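Local coordinates for intron-associated endonuclease 1 (Enterobacteria phage T4, PDB 1MK0), which probably cuts DNA as the catalytic domain of I-TevI, a phage T4 intron-encoded homing endonuclease of the GIY-YIG family, at residues G4-K9 with K22-R27. The protein carries 1 engineered substitution. Sequence-based numbering, arbitrary orientation.
With CIT (citric acid), chain B.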
loop_
_atom_site.group_PDB
_atom_site.type_symbol
_atom_site.label_atom_id
_atom_site.label_comp_id
_atom_site.label_asym_id
_atom_site.label_seq_id
_atom_site.Cartn_x
_atom_site.Cartn_y
_atom_site.Cartn_z
ATOM N N GLY A 4 11.120 2.782 -0.892
ATOM C CA GLY A 4 10.577 2.820 -2.233
ATOM C C GLY A 4 9.074 2.665 -2.278
ATOM O O GLY A 4 8.372 2.945 -1.303
ATOM N N ILE A 5 8.592 2.206 -3.426
ATOM C CA ILE A 5 7.169 2.007 -3.652
ATOM C C ILE A 5 6.865 0.520 -3.571
ATOM O O ILE A 5 7.636 -0.311 -4.055
ATOM C CB ILE A 5 6.760 2.520 -5.050
ATOM C CG1 ILE A 5 7.295 3.940 -5.265
ATOM C CG2 ILE A 5 5.245 2.476 -5.198
ATOM C CD1 ILE A 5 6.815 4.949 -4.241
ATOM N N TYR A 6 5.734 0.183 -2.964
ATOM C CA TYR A 6 5.352 -1.213 -2.816
ATOM C C TYR A 6 3.876 -1.421 -3.118
ATOM O O TYR A 6 3.117 -0.466 -3.270
ATOM C CB TYR A 6 5.633 -1.667 -1.381
ATOM C CG TYR A 6 4.808 -0.918 -0.356
ATOM C CD1 TYR A 6 3.485 -1.283 -0.093
ATOM C CD2 TYR A 6 5.327 0.192 0.304
ATOM C CE1 TYR A 6 2.702 -0.558 0.795
ATOM C CE2 TYR A 6 4.553 0.927 1.193
ATOM C CZ TYR A 6 3.241 0.547 1.432
ATOM O OH TYR A 6 2.472 1.282 2.290
ATOM N N GLN A 7 3.480 -2.685 -3.208
ATOM C CA GLN A 7 2.085 -3.023 -3.424
ATOM C C GLN A 7 1.709 -4.100 -2.413
ATOM O O GLN A 7 2.543 -4.921 -2.023
ATOM C CB GLN A 7 1.843 -3.552 -4.847
ATOM C CG GLN A 7 2.525 -4.882 -5.157
ATOM C CD GLN A 7 2.137 -5.453 -6.514
ATOM O OE1 GLN A 7 2.683 -6.467 -6.951
ATOM N NE2 GLN A 7 1.190 -4.808 -7.182
ATOM N N ILE A 8 0.462 -4.055 -1.955
ATOM C CA ILE A 8 -0.073 -5.052 -1.036
ATOM C C ILE A 8 -1.210 -5.627 -1.862
ATOM O O ILE A 8 -2.185 -4.935 -2.149
ATOM C CB ILE A 8 -0.624 -4.419 0.260
ATOM C CG1 ILE A 8 0.521 -3.759 1.036
ATOM C CG2 ILE A 8 -1.299 -5.494 1.119
ATOM C CD1 ILE A 8 0.097 -3.093 2.331
ATOM N N LYS A 9 -1.074 -6.885 -2.270
ATOM C CA LYS A 9 -2.075 -7.515 -3.123
ATOM C C LYS A 9 -2.916 -8.599 -2.461
ATOM O O LYS A 9 -2.396 -9.497 -1.800
ATOM C CB LYS A 9 -1.383 -8.087 -4.368
ATOM C CG LYS A 9 -2.318 -8.773 -5.355
ATOM C CD LYS A 9 -1.613 -9.087 -6.675
ATOM C CE LYS A 9 -0.433 -10.026 -6.484
ATOM N NZ LYS A 9 0.213 -10.390 -7.780
ATOM N N LYS A 22 9.795 4.137 4.081
ATOM C CA LYS A 22 11.175 4.454 4.425
ATOM C C LYS A 22 11.839 3.085 4.583
ATOM O O LYS A 22 13.018 2.909 4.273
ATOM C CB LYS A 22 11.232 5.247 5.734
ATOM C CG LYS A 22 12.645 5.517 6.248
ATOM C CD LYS A 22 13.485 6.303 5.247
ATOM C CE LYS A 22 14.903 6.515 5.763
ATOM N NZ LYS A 22 15.774 7.191 4.761
ATOM N N ASP A 23 11.063 2.119 5.078
ATOM C CA ASP A 23 11.509 0.733 5.217
ATOM C C ASP A 23 10.315 -0.174 4.937
ATOM O O ASP A 23 9.323 -0.155 5.665
ATOM C CB ASP A 23 12.042 0.409 6.608
ATOM C CG ASP A 23 12.502 -1.037 6.711
ATOM O OD1 ASP A 23 13.500 -1.391 6.043
ATOM O OD2 ASP A 23 11.860 -1.829 7.428
ATOM N N PHE A 24 10.419 -0.976 3.884
ATOM C CA PHE A 24 9.337 -1.871 3.492
ATOM C C PHE A 24 8.820 -2.808 4.580
ATOM O O PHE A 24 7.638 -2.780 4.918
ATOM C CB PHE A 24 9.761 -2.710 2.284
ATOM C CG PHE A 24 9.963 -1.913 1.030
ATOM C CD1 PHE A 24 8.906 -1.204 0.464
ATOM C CD2 PHE A 24 11.202 -1.887 0.400
ATOM C CE1 PHE A 24 9.082 -0.478 -0.717
ATOM C CE2 PHE A 24 11.391 -1.168 -0.777
ATOM C CZ PHE A 24 10.332 -0.461 -1.338
ATOM N N GLU A 25 9.704 -3.637 5.122
ATOM C CA GLU A 25 9.317 -4.609 6.139
ATOM C C GLU A 25 8.544 -4.008 7.308
ATOM O O GLU A 25 7.513 -4.541 7.719
ATOM C CB GLU A 25 10.556 -5.335 6.666
ATOM C CG GLU A 25 10.308 -6.788 7.036
ATOM C CD GLU A 25 9.912 -7.634 5.835
ATOM O OE1 GLU A 25 10.704 -7.713 4.872
ATOM O OE2 GLU A 25 8.808 -8.220 5.851
ATOM N N LYS A 26 9.039 -2.898 7.841
ATOM C CA LYS A 26 8.378 -2.257 8.968
ATOM C C LYS A 26 7.064 -1.605 8.574
ATOM O O LYS A 26 6.102 -1.631 9.342
ATOM C CB LYS A 26 9.319 -1.243 9.615
ATOM C CG LYS A 26 10.475 -1.925 10.323
ATOM C CD LYS A 26 11.453 -0.948 10.922
ATOM C CE LYS A 26 12.542 -1.709 11.661
ATOM N NZ LYS A 26 13.586 -0.813 12.208
ATOM N N ARG A 27 7.007 -1.032 7.376
ATOM C CA ARG A 27 5.769 -0.397 6.939
ATOM C C ARG A 27 4.673 -1.445 6.798
ATOM O O ARG A 27 3.527 -1.212 7.186
ATOM C CB ARG A 27 5.955 0.318 5.596
ATOM C CG ARG A 27 4.712 1.089 5.155
ATOM C CD ARG A 27 4.471 2.276 6.075
ATOM N NE ARG A 27 3.179 2.933 5.874
ATOM C CZ ARG A 27 2.040 2.550 6.443
ATOM N NH1 ARG A 27 2.010 1.497 7.253
ATOM N NH2 ARG A 27 0.934 3.253 6.239
HETATM C C1 CIT B . 0.744 6.256 4.690
HETATM O O1 CIT B . 1.952 5.811 4.802
HETATM O O2 CIT B . 0.090 6.553 5.754
HETATM C C2 CIT B . 0.184 6.384 3.246
HETATM C C3 CIT B . 0.839 5.599 2.078
HETATM O O7 CIT B . 2.151 6.211 1.759
HETATM C C4 CIT B . -0.010 5.587 0.836
HETATM C C5 CIT B . -0.469 6.895 0.324
HETATM O O3 CIT B . 0.179 7.673 -0.344
HETATM O O4 CIT B . -1.618 7.251 0.595
HETATM C C6 CIT B . 1.275 4.145 2.410
HETATM O O5 CIT B . 0.340 3.448 2.930
HETATM O O6 CIT B . 2.471 3.914 2.131
#
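Y6 OH has two polar partners: H31 NE2, with which it hydrogen-bonds, and citrate CIT O6 at 2.6 Å, a weak bond left open because the single hydroxyl proton has another possible acceptor. A third neighbour is apolar, R27 CG at 3.6 Å from Y6 OH, and the hydroxyl also sits over one face of the R27 guanidinium. That face is steeply turned to the phenol, the two planes lying 72° apart, which excludes a flat stack. R27 gets there by a bend at chi2 (68°), after which the guanidinium edge is directed at citrate: R27 NH2 donates to CIT O1 at 3.1 Å (153°), while R27 NE adds a weaker bond to the same oxygen. G4, I5 and Y6 form the GIY element of the family motif on strand 4-10; the second element, here YVG, lies on antiparallel strand 16-21, whose Y17 and S20 also bind the citrate. The ligand probably came from the crystallisation liquor, and its site is consistent with a pocket for DNA phosphate. At the strand's start the F24 ring meets the backbone obliquely: F24 CZ is 3.4 Å from G4 N, and F24 CE1 is 3.7 Å from Y6 CB, with Y6 CD2 in the ring plane at its edge. Helix 24-37 begins here, N-capped by D23, whose OD2 accepts from K26 N at 3.0 Å on the anti side, tilted out of the carboxylate plane.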